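Local coordinates for glutathione transferase lambda1 (Populus trichocarpa, PDB 4PQH), which probably catalyses the conjugation of glutathione to electrophilic RX compounds with release of a halide, as a Lambda-class member of the glutathione transferase superfamily, at residues Thr35-Gln40 against Ala176-Arg181; Arg41-Arg46 against Asn215-Glu220; Asp121-Thr126 against Asp172-Pro177. One frame throughout, in Å; residues are numbered along the deposited sequence.

Contact 1: Thr35-Gln40 against Ala176-Arg181; sequences TCPYAQ and APFIER. With GSH (glutathione), chain C.
At the glutathione site of this GST fold, Pro37 and Tyr38, in the first turn of helix 37-48 of the thioredoxin-like domain, meet Pro177 and Phe178 of helix 170-190 in the helical domain. Cys36, which can bind glutathione covalently, is the N-cap: its SG accepts from Ala39 N (3.5 Å) and here lies 3.3 Å from GSH SG2, too far for a disulfide. A proline suits the next position, where a first-turn helix residue needs no N-H, and its CB also rests over the Phe178 ring in a CH-pi contact. Phe178 turns its edge to the face of Tyr38 in a T-shaped pair, planes at 66°, while GSH CB1 covers the opposite face, sandwiching the phenol. Beside the rings runs a polar network. Gln40's extended chain, CG anti to N (chi1 -165°), carries its amide across to Glu180 and Arg181: NE2 donates to Glu180 OE1 (2.9 Å), which Tyr214 also bonds, and to Thr217 OG1, while OE1 accepts from Arg181 NH1 (2.7 Å), in the carbonyl plane. That NH1 also bonds Pro177 O, Pro37 CB lies over a face of the guanidinium, and Arg181 NH2 reaches Thr35 O at 2.9 Å from above the carbonyl plane.

Contact 2: Arg41-Arg46 against Asn215-Glu220; sequences RVWITR and NQTRHE. Unlike the reference sequence in segment 215-220: His219 (reference Arg).
Trp43 lays the face of its indole against Thr217, pinning the C-terminal loop that follows helix 212-215 onto helix 37-48 of the thioredoxin-like domain. Its CB only grazes the Thr217 methyl, at 4.2 Å from CG2. Because CG stands anti to the backbone N (chi1 -178°), the ring leaves the helix toward the loop, and CG comes to 3.6 Å from the same methyl. The pyrrole part follows: CD1 and NE1 both lie close to Thr217 CG2, which sits 3.5 Å from the centroid of the five-membered ring and only 7° off its normal, a nearly vertical CH-pi contact. Farther out, the benzo part runs beneath the loop backbone. CZ2 approaches Gln216 O at 3.7 Å, CZ3 approaches Thr217 O at 3.5 Å, and CH2, at the tip, is 3.8 Å from His219 O. His219 differs from the reference arginine, but it enters here through its carbonyl. Thr217 suits its place because both its branches touch Ile44 CG1, OG1 (chi1 67°) at 3.4 Å, and each does something more. The methyl covers the indole face, whereas OG1 makes hydrogen bonds to Tyr214 O and from Gln40 NE2, so the buried hydroxyl is satisfied. Replacing Trp43 with an alanine would probably open a gap under Gln216 to His219 and leave the Thr217 methyl without the aromatic face it rests on. Trp43 also touches Ile32 of strand 28-32, so it links the loop to the sheet. The contact across the two segments is one of dispersion and CH-pi attraction, with loop carbonyls close to the benzo carbons; the directional bonds that fix Thr217 come from residues flanking the two segments.

Contact 3: Asp121-Thr126 against Asp172-Pro177; sequences DLFSYT and DIAYAP
Tyr175 reaches across from helix 170-190 to hydrogen-bond the main chain of helix 113-137 at Leu122, its OH donating to Leu122 O at 2.7 Å. The segment axes are 10.4 Å apart and run nearly parallel, at 23°, so a long side chain with a polar tip suits the span. The acceptor is available because the backbone tightens locally: Thr126 N bonds Phe123 O rather than Leu122 O, and Tyr125 N makes only a weak bond to the latter. Thr126 reinforces this turn with OG1, which donates to Phe123 O at 2.8 Å in the carbonyl plane. That rotamer (chi1 58°) sets the methyl over toward the phenol, with CG2 3.5 Å from Tyr175 CZ. Tyr125 presents its ring edge to the same hydroxyl, CD2 lying 3.5 Å from Tyr175 OH. Packing is looser away from this phenol tip. Ala174, small enough to face the neighbouring helix, puts CB 4.0 Å from Phe123 CE1, at the edge of that ring, and Leu122 CB stays 4.4 Å from Tyr175 CE2. Ser124, exposed to solvent, points away from helix 170-190. Helix 144-154 flanks the pair, with Tyr150 stacked on Tyr125 and Ile151 touching Tyr175; on another side Leu93 of helix 92-102 meets Phe123, Thr126 and Ala174, joining this helical bundle to the thioredoxin-like domain.

How the contacts relate
From the N terminus, the start of helix 37-48 and the residues just before it open contact 1, the next turns of that helix open contact 2, and helix 113-137 opens contact 3. Segment 172-177 closes contact 3 first, inside the helical domain. Helix 170-190 then continues into 176-181, sharing Ala176 and Pro177, and closes contact 1 back onto the glutathione site. Last comes 215-220, which closes contact 2, so contacts 1 and 2 cross while contact 3 is nested within the loop of contact 2. Helix 37-48 thus joins the thioredoxin-like domain to both the helical domain and the C-terminal loop. Arg41 NE, 2.8 Å from Ala174 O, adds a probable hydrogen bond between segments of contacts 2 and 3.

Contact 1: Thr35-Gln40 against Ala176-Arg181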
loop_
_atom_site.group_PDB
_atom_site.type_symbol
_atom_site.label_atom_id
_atom_site.label_comp_id
_atom_site.label_asym_id
_atom_site.label_seq_id
_atom_site.Cartn_x
_atom_site.Cartn_y
_atom_site.Cartn_z
ATOM N N THR A 35 0.494 0.704 11.149
ATOM C CA THR A 35 1.829 1.041 10.662
ATOM C C THR A 35 2.389 0.083 9.611
ATOM O O THR A 35 3.532 0.237 9.185
ATOM C CB THR A 35 2.835 1.123 11.819
ATOM O OG1 THR A 35 2.833 -0.120 12.531
ATOM C CG2 THR A 35 2.470 2.258 12.762
ATOM N N CYS A 36 1.597 -0.899 9.187
ATOM C CA CYS A 36 2.068 -1.857 8.189
ATOM C C CYS A 36 1.950 -1.294 6.775
ATOM O O CYS A 36 0.851 -0.954 6.339
ATOM C CB CYS A 36 1.273 -3.169 8.289
ATOM S SG CYS A 36 1.683 -4.387 7.001
ATOM N N PRO A 37 3.073 -1.215 6.037
ATOM C CA PRO A 37 2.963 -0.650 4.680
ATOM C C PRO A 37 2.163 -1.521 3.701
ATOM O O PRO A 37 1.520 -0.984 2.798
ATOM C CB PRO A 37 4.424 -0.539 4.218
ATOM C CG PRO A 37 5.159 -1.588 5.030
ATOM C CD PRO A 37 4.450 -1.641 6.364
ATOM N N TYR A 38 2.200 -2.837 3.863
ATOM C CA TYR A 38 1.407 -3.710 3.006
ATOM C C TYR A 38 -0.078 -3.451 3.213
ATOM O O TYR A 38 -0.854 -3.367 2.250
ATOM C CB TYR A 38 1.739 -5.175 3.299
ATOM C CG TYR A 38 3.174 -5.510 2.998
ATOM C CD1 TYR A 38 3.595 -5.735 1.695
ATOM C CD2 TYR A 38 4.114 -5.590 4.016
ATOM C CE1 TYR A 38 4.914 -6.035 1.419
ATOM C CE2 TYR A 38 5.423 -5.885 3.747
ATOM C CZ TYR A 38 5.821 -6.110 2.456
ATOM O OH TYR A 38 7.136 -6.407 2.206
ATOM N N ALA A 39 -0.470 -3.299 4.473
ATOM C CA ALA A 39 -1.857 -2.995 4.805
ATOM C C ALA A 39 -2.239 -1.594 4.328
ATOM O O ALA A 39 -3.368 -1.361 3.878
ATOM C CB ALA A 39 -2.091 -3.143 6.309
ATOM N N GLN A 40 -1.294 -0.662 4.411
ATOM C CA GLN A 40 -1.547 0.698 3.957
ATOM C C GLN A 40 -1.915 0.731 2.479
ATOM O O GLN A 40 -2.760 1.526 2.081
ATOM C CB GLN A 40 -0.338 1.591 4.222
ATOM C CG GLN A 40 -0.650 3.078 4.117
ATOM C CD GLN A 40 0.594 3.940 4.206
ATOM O OE1 GLN A 40 1.704 3.426 4.399
ATOM N NE2 GLN A 40 0.421 5.252 4.082
ATOM N N ALA A 176 3.470 3.757 -2.845
ATOM C CA ALA A 176 3.394 4.865 -1.893
ATOM C C ALA A 176 3.815 4.541 -0.446
ATOM O O ALA A 176 4.597 5.284 0.129
ATOM C CB ALA A 176 2.025 5.570 -1.941
ATOM N N PRO A 177 3.331 3.427 0.141
ATOM C CA PRO A 177 3.744 3.162 1.533
ATOM C C PRO A 177 5.233 2.879 1.693
ATOM O O PRO A 177 5.819 3.180 2.732
ATOM C CB PRO A 177 2.948 1.903 1.890
ATOM C CG PRO A 177 1.722 1.988 1.000
ATOM C CD PRO A 177 2.316 2.455 -0.301
ATOM N N PHE A 178 5.845 2.320 0.662
ATOM C CA PHE A 178 7.255 1.998 0.725
ATOM C C PHE A 178 8.148 3.201 0.475
ATOM O O PHE A 178 9.115 3.417 1.210
ATOM C CB PHE A 178 7.538 0.798 -0.164
ATOM C CG PHE A 178 6.876 -0.442 0.350
ATOM C CD1 PHE A 178 7.484 -1.194 1.346
ATOM C CD2 PHE A 178 5.611 -0.800 -0.081
ATOM C CE1 PHE A 178 6.863 -2.297 1.864
ATOM C CE2 PHE A 178 4.983 -1.910 0.443
ATOM C CZ PHE A 178 5.621 -2.669 1.415
ATOM N N ILE A 179 7.800 4.035 -0.501
ATOM C CA ILE A 179 8.542 5.272 -0.703
ATOM C C ILE A 179 8.379 6.200 0.516
ATOM O O ILE A 179 9.331 6.856 0.944
ATOM C CB ILE A 179 8.152 5.941 -2.036
ATOM C CG1 ILE A 179 8.596 5.032 -3.190
ATOM C CG2 ILE A 179 8.774 7.328 -2.140
ATOM C CD1 ILE A 179 8.218 5.538 -4.574
ATOM N N GLU A 180 7.187 6.192 1.109
ATOM C CA GLU A 180 6.900 6.966 2.316
ATOM C C GLU A 180 7.865 6.625 3.450
ATOM O O GLU A 180 8.263 7.493 4.214
ATOM C CB GLU A 180 5.461 6.699 2.766
ATOM C CG GLU A 180 5.070 7.292 4.100
ATOM C CD GLU A 180 3.650 6.928 4.502
ATOM O OE1 GLU A 180 2.759 6.953 3.628
ATOM O OE2 GLU A 180 3.416 6.627 5.690
ATOM N N ARG A 181 8.237 5.354 3.553
ATOM C CA ARG A 181 9.132 4.912 4.615
ATOM C C ARG A 181 10.598 5.028 4.209
ATOM O O ARG A 181 11.432 5.456 5.008
ATOM C CB ARG A 181 8.789 3.481 5.027
ATOM C CG ARG A 181 7.507 3.394 5.835
ATOM C CD ARG A 181 6.842 2.036 5.688
ATOM N NE ARG A 181 5.671 1.918 6.554
ATOM C CZ ARG A 181 4.488 2.461 6.294
ATOM N NH1 ARG A 181 4.309 3.168 5.186
ATOM N NH2 ARG A 181 3.482 2.297 7.145
HETATM N N1 GSH C . 3.100 -10.549 1.193
HETATM C CA1 GSH C . 2.236 -9.988 2.215
HETATM C C1 GSH C . 1.410 -8.923 1.553
HETATM O O11 GSH C . 1.836 -8.393 0.505
HETATM O O12 GSH C . 0.310 -8.591 2.032
HETATM C CB1 GSH C . 3.067 -9.401 3.358
HETATM C CG1 GSH C . 2.232 -9.037 4.585
HETATM C CD1 GSH C . 3.143 -8.754 5.759
HETATM O OE1 GSH C . 4.501 -9.118 5.676
HETATM N N2 GSH C . 2.629 -8.171 6.845
HETATM C CA2 GSH C . 3.437 -8.129 8.058
HETATM C C2 GSH C . 2.845 -8.975 9.141
HETATM O O2 GSH C . 1.459 -9.180 9.199
HETATM C CB2 GSH C . 3.567 -6.716 8.606
HETATM S SG2 GSH C . 4.678 -5.644 7.659
HETATM N N3 GSH C . 3.670 -9.509 10.039
HETATM C CA3 GSH C . 3.120 -10.267 11.146
HETATM C C3 GSH C . 3.700 -11.657 11.213
HETATM O O31 GSH C . 3.427 -12.407 12.176
HETATM O O32 GSH C . 4.448 -12.082 10.305
#

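Contact 2: Arg41-Arg46 against Asn215-Glu220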
loop_
_atom_site.group_PDB
_atom_site.type_symbol
_atom_site.label_atom_id
_atom_site.label_comp_id
_atom_site.label_asym_id
_atom_site.label_seq_id
_atom_site.Cartn_x
_atom_site.Cartn_y
_atom_site.Cartn_z
ATOM N N ARG A 41 -1.301 -0.124 1.662
ATOM C CA ARG A 41 -1.684 -0.228 0.246
ATOM C C ARG A 41 -3.181 -0.399 0.090
ATOM O O ARG A 41 -3.816 0.249 -0.747
ATOM C CB ARG A 41 -1.023 -1.446 -0.395
ATOM C CG ARG A 41 0.466 -1.323 -0.658
ATOM C CD ARG A 41 0.980 -2.619 -1.280
ATOM N NE ARG A 41 2.329 -2.498 -1.837
ATOM C CZ ARG A 41 3.162 -3.517 -2.025
ATOM N NH1 ARG A 41 2.809 -4.750 -1.678
ATOM N NH2 ARG A 41 4.352 -3.297 -2.565
ATOM N N VAL A 42 -3.746 -1.275 0.904
ATOM C CA VAL A 42 -5.147 -1.643 0.763
ATOM C C VAL A 42 -6.047 -0.565 1.362
ATOM O O VAL A 42 -7.109 -0.241 0.824
ATOM C CB VAL A 42 -5.426 -3.027 1.409
ATOM C CG1 VAL A 42 -6.793 -3.525 1.000
ATOM C CG2 VAL A 42 -4.367 -4.038 0.962
ATOM N N TRP A 43 -5.597 0.012 2.466
ATOM C CA TRP A 43 -6.286 1.124 3.099
ATOM C C TRP A 43 -6.376 2.322 2.132
ATOM O O TRP A 43 -7.435 2.956 1.998
ATOM C CB TRP A 43 -5.532 1.484 4.374
ATOM C CG TRP A 43 -6.105 2.575 5.215
ATOM C CD1 TRP A 43 -7.272 3.264 5.025
ATOM C CD2 TRP A 43 -5.514 3.107 6.404
ATOM N NE1 TRP A 43 -7.437 4.193 6.033
ATOM C CE2 TRP A 43 -6.368 4.114 6.888
ATOM C CE3 TRP A 43 -4.341 2.817 7.111
ATOM C CZ2 TRP A 43 -6.082 4.845 8.043
ATOM C CZ3 TRP A 43 -4.057 3.544 8.257
ATOM C CH2 TRP A 43 -4.925 4.544 8.711
ATOM N N ILE A 44 -5.273 2.634 1.451
ATOM C CA ILE A 44 -5.273 3.701 0.445
ATOM C C ILE A 44 -6.275 3.389 -0.657
ATOM O O ILE A 44 -7.016 4.273 -1.097
ATOM C CB ILE A 44 -3.879 3.908 -0.192
ATOM C CG1 ILE A 44 -2.860 4.382 0.844
ATOM C CG2 ILE A 44 -3.984 4.932 -1.325
ATOM C CD1 ILE A 44 -1.427 4.119 0.421
ATOM N N THR A 45 -6.314 2.144 -1.113
ATOM C CA THR A 45 -7.244 1.753 -2.175
ATOM C C THR A 45 -8.692 1.990 -1.763
ATOM O O THR A 45 -9.471 2.600 -2.498
ATOM C CB THR A 45 -7.015 0.300 -2.612
ATOM O OG1 THR A 45 -5.663 0.166 -3.066
ATOM C CG2 THR A 45 -7.952 -0.065 -3.765
ATOM N N ARG A 46 -9.044 1.537 -0.569
ATOM C CA ARG A 46 -10.341 1.809 0.032
ATOM C C ARG A 46 -10.688 3.292 0.007
ATOM O O ARG A 46 -11.751 3.682 -0.478
ATOM C CB ARG A 46 -10.348 1.281 1.471
ATOM C CG ARG A 46 -11.438 1.829 2.395
ATOM C CD ARG A 46 -11.083 1.440 3.836
ATOM N NE ARG A 46 -12.089 1.739 4.853
ATOM C CZ ARG A 46 -12.058 2.809 5.648
ATOM N NH1 ARG A 46 -11.102 3.719 5.510
ATOM N NH2 ARG A 46 -12.992 2.977 6.574
ATOM N N ASN A 215 -3.083 10.664 2.001
ATOM C CA ASN A 215 -2.646 11.361 3.212
ATOM C C ASN A 215 -3.353 10.883 4.472
ATOM O O ASN A 215 -2.754 10.819 5.553
ATOM C CB ASN A 215 -2.851 12.867 3.073
ATOM C CG ASN A 215 -1.981 13.475 1.998
ATOM O OD1 ASN A 215 -0.884 12.985 1.720
ATOM N ND2 ASN A 215 -2.467 14.549 1.384
ATOM N N GLN A 216 -4.629 10.542 4.334
ATOM C CA GLN A 216 -5.412 10.087 5.474
ATOM C C GLN A 216 -4.959 8.743 6.024
ATOM O O GLN A 216 -5.305 8.395 7.148
ATOM C CB GLN A 216 -6.891 10.035 5.114
ATOM C CG GLN A 216 -7.534 11.399 5.038
ATOM C CD GLN A 216 -8.791 11.372 4.218
ATOM O OE1 GLN A 216 -9.180 10.325 3.704
ATOM N NE2 GLN A 216 -9.434 12.526 4.075
ATOM N N THR A 217 -4.191 7.987 5.244
ATOM C CA THR A 217 -3.703 6.692 5.726
ATOM C C THR A 217 -2.422 6.875 6.513
ATOM O O THR A 217 -1.831 5.907 6.999
ATOM C CB THR A 217 -3.456 5.676 4.600
ATOM O OG1 THR A 217 -2.368 6.117 3.776
ATOM C CG2 THR A 217 -4.698 5.506 3.762
ATOM N N ARG A 218 -1.985 8.124 6.616
ATOM C CA ARG A 218 -0.889 8.474 7.504
ATOM C C ARG A 218 -1.467 8.927 8.843
ATOM O O ARG A 218 -0.727 9.198 9.786
ATOM C CB ARG A 218 -0.009 9.565 6.881
ATOM C CG ARG A 218 0.694 9.129 5.599
ATOM C CD ARG A 218 1.389 10.289 4.889
ATOM N NE ARG A 218 2.783 10.460 5.299
ATOM C CZ ARG A 218 3.758 10.838 4.476
ATOM N NH1 ARG A 218 3.492 11.079 3.198
ATOM N NH2 ARG A 218 4.999 10.974 4.924
ATOM N N HIS A 219 -2.802 8.993 8.918
ATOM C CA HIS A 219 -3.511 9.359 10.150
ATOM C C HIS A 219 -3.463 8.222 11.157
ATOM O O HIS A 219 -3.123 7.089 10.816
ATOM C CB HIS A 219 -4.988 9.689 9.890
ATOM C CG HIS A 219 -5.218 10.971 9.151
ATOM N ND1 HIS A 219 -6.467 11.540 9.026
ATOM C CD2 HIS A 219 -4.364 11.794 8.495
ATOM C CE1 HIS A 219 -6.375 12.656 8.327
ATOM N NE2 HIS A 219 -5.109 12.834 7.992
ATOM N N GLU A 220 -3.842 8.532 12.394
ATOM C CA GLU A 220 -3.833 7.561 13.484
ATOM C C GLU A 220 -4.926 7.904 14.499
ATOM O O GLU A 220 -5.393 9.043 14.548
ATOM C CB GLU A 220 -2.462 7.557 14.161
ATOM C CG GLU A 220 -2.089 8.882 14.805
ATOM C CD GLU A 220 -0.655 8.906 15.291
ATOM O OE1 GLU A 220 0.059 7.902 15.078
ATOM O OE2 GLU A 220 -0.243 9.927 15.882
#

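Contact 3: Asp121-Thr126 against Asp172-Pro177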
loop_
_atom_site.group_PDB
_atom_site.type_symbol
_atom_site.label_atom_id
_atom_site.label_comp_id
_atom_site.label_asym_id
_atom_site.label_seq_id
_atom_site.Cartn_x
_atom_site.Cartn_y
_atom_site.Cartn_z
ATOM N N ASP A 121 4.925 -5.218 -15.147
ATOM C CA ASP A 121 6.370 -5.082 -14.943
ATOM C C ASP A 121 6.679 -4.388 -13.613
ATOM O O ASP A 121 7.588 -4.792 -12.882
ATOM C CB ASP A 121 7.023 -4.298 -16.090
ATOM C CG ASP A 121 7.031 -5.060 -17.401
ATOM O OD1 ASP A 121 6.951 -6.306 -17.375
ATOM O OD2 ASP A 121 7.135 -4.405 -18.461
ATOM N N LEU A 122 5.913 -3.349 -13.295
ATOM C CA LEU A 122 6.152 -2.568 -12.082
ATOM C C LEU A 122 5.691 -3.280 -10.815
ATOM O O LEU A 122 6.349 -3.194 -9.778
ATOM C CB LEU A 122 5.493 -1.195 -12.200
ATOM C CG LEU A 122 6.138 -0.304 -13.261
ATOM C CD1 LEU A 122 5.418 1.033 -13.311
ATOM C CD2 LEU A 122 7.623 -0.125 -12.983
ATOM N N PHE A 123 4.570 -3.982 -10.888
ATOM C CA PHE A 123 4.159 -4.834 -9.772
ATOM C C PHE A 123 5.214 -5.900 -9.482
ATOM O O PHE A 123 5.528 -6.174 -8.323
ATOM C CB PHE A 123 2.821 -5.511 -10.058
ATOM C CG PHE A 123 1.640 -4.588 -9.985
ATOM C CD1 PHE A 123 1.519 -3.661 -8.963
ATOM C CD2 PHE A 123 0.636 -4.668 -10.938
ATOM C CE1 PHE A 123 0.422 -2.810 -8.901
ATOM C CE2 PHE A 123 -0.463 -3.821 -10.883
ATOM C CZ PHE A 123 -0.567 -2.892 -9.861
ATOM N N SER A 124 5.759 -6.487 -10.544
ATOM C CA SER A 124 6.769 -7.540 -10.413
ATOM C C SER A 124 8.034 -6.991 -9.780
ATOM O O SER A 124 8.774 -7.719 -9.126
ATOM C CB SER A 124 7.100 -8.124 -11.784
ATOM O OG SER A 124 6.040 -8.930 -12.276
ATOM N N TYR A 125 8.284 -5.705 -9.983
ATOM C CA TYR A 125 9.491 -5.070 -9.458
ATOM C C TYR A 125 9.419 -4.729 -7.967
ATOM O O TYR A 125 10.446 -4.434 -7.348
ATOM C CB TYR A 125 9.819 -3.812 -10.279
ATOM C CG TYR A 125 11.142 -3.178 -9.923
ATOM C CD1 TYR A 125 12.342 -3.765 -10.307
ATOM C CD2 TYR A 125 11.193 -2.001 -9.192
ATOM C CE1 TYR A 125 13.553 -3.189 -9.980
ATOM C CE2 TYR A 125 12.404 -1.419 -8.858
ATOM C CZ TYR A 125 13.581 -2.018 -9.257
ATOM O OH TYR A 125 14.792 -1.446 -8.924
ATOM N N THR A 126 8.228 -4.780 -7.374
ATOM C CA THR A 126 8.070 -4.341 -5.979
ATOM C C THR A 126 8.965 -5.083 -4.989
ATOM O O THR A 126 9.510 -4.466 -4.081
ATOM C CB THR A 126 6.603 -4.404 -5.476
ATOM O OG1 THR A 126 6.100 -5.737 -5.603
ATOM C CG2 THR A 126 5.713 -3.418 -6.245
ATOM N N ASP A 172 0.744 3.296 -8.371
ATOM C CA ASP A 172 1.198 4.349 -7.468
ATOM C C ASP A 172 0.874 3.978 -6.025
ATOM O O ASP A 172 1.698 4.141 -5.123
ATOM C CB ASP A 172 0.551 5.680 -7.851
ATOM C CG ASP A 172 0.697 5.960 -9.312
ATOM O OD1 ASP A 172 1.833 6.220 -9.753
ATOM O OD2 ASP A 172 -0.323 5.851 -10.024
ATOM N N ILE A 173 -0.325 3.455 -5.821
ATOM C CA ILE A 173 -0.755 3.007 -4.506
ATOM C C ILE A 173 0.154 1.895 -3.935
ATOM O O ILE A 173 0.479 1.886 -2.746
ATOM C CB ILE A 173 -2.210 2.548 -4.559
ATOM C CG1 ILE A 173 -3.104 3.752 -4.880
ATOM C CG2 ILE A 173 -2.625 1.910 -3.250
ATOM C CD1 ILE A 173 -4.558 3.389 -5.142
ATOM N N ALA A 174 0.577 0.975 -4.792
ATOM C CA ALA A 174 1.444 -0.114 -4.358
ATOM C C ALA A 174 2.772 0.417 -3.808
ATOM O O ALA A 174 3.292 -0.085 -2.809
ATOM C CB ALA A 174 1.687 -1.069 -5.505
ATOM N N TYR A 175 3.325 1.430 -4.459
ATOM C CA TYR A 175 4.623 1.977 -4.069
ATOM C C TYR A 175 4.579 3.024 -2.961
ATOM O O TYR A 175 5.554 3.176 -2.229
ATOM C CB TYR A 175 5.362 2.532 -5.290
ATOM C CG TYR A 175 6.016 1.461 -6.122
ATOM C CD1 TYR A 175 7.304 1.050 -5.836
ATOM C CD2 TYR A 175 5.339 0.830 -7.169
ATOM C CE1 TYR A 175 7.911 0.066 -6.566
ATOM C CE2 TYR A 175 5.943 -0.162 -7.911
ATOM C CZ TYR A 175 7.236 -0.542 -7.603
ATOM O OH TYR A 175 7.872 -1.531 -8.318
ATOM N N ALA A 176 3.470 3.757 -2.845
ATOM C CA ALA A 176 3.394 4.865 -1.893
ATOM C C ALA A 176 3.815 4.541 -0.446
ATOM O O ALA A 176 4.597 5.284 0.129
ATOM C CB ALA A 176 2.025 5.570 -1.941
ATOM N N PRO A 177 3.331 3.427 0.141
ATOM C CA PRO A 177 3.744 3.162 1.533
ATOM C C PRO A 177 5.233 2.879 1.693
ATOM O O PRO A 177 5.819 3.180 2.732
ATOM C CB PRO A 177 2.948 1.903 1.890
ATOM C CG PRO A 177 1.722 1.988 1.000
ATOM C CD PRO A 177 2.316 2.455 -0.301
#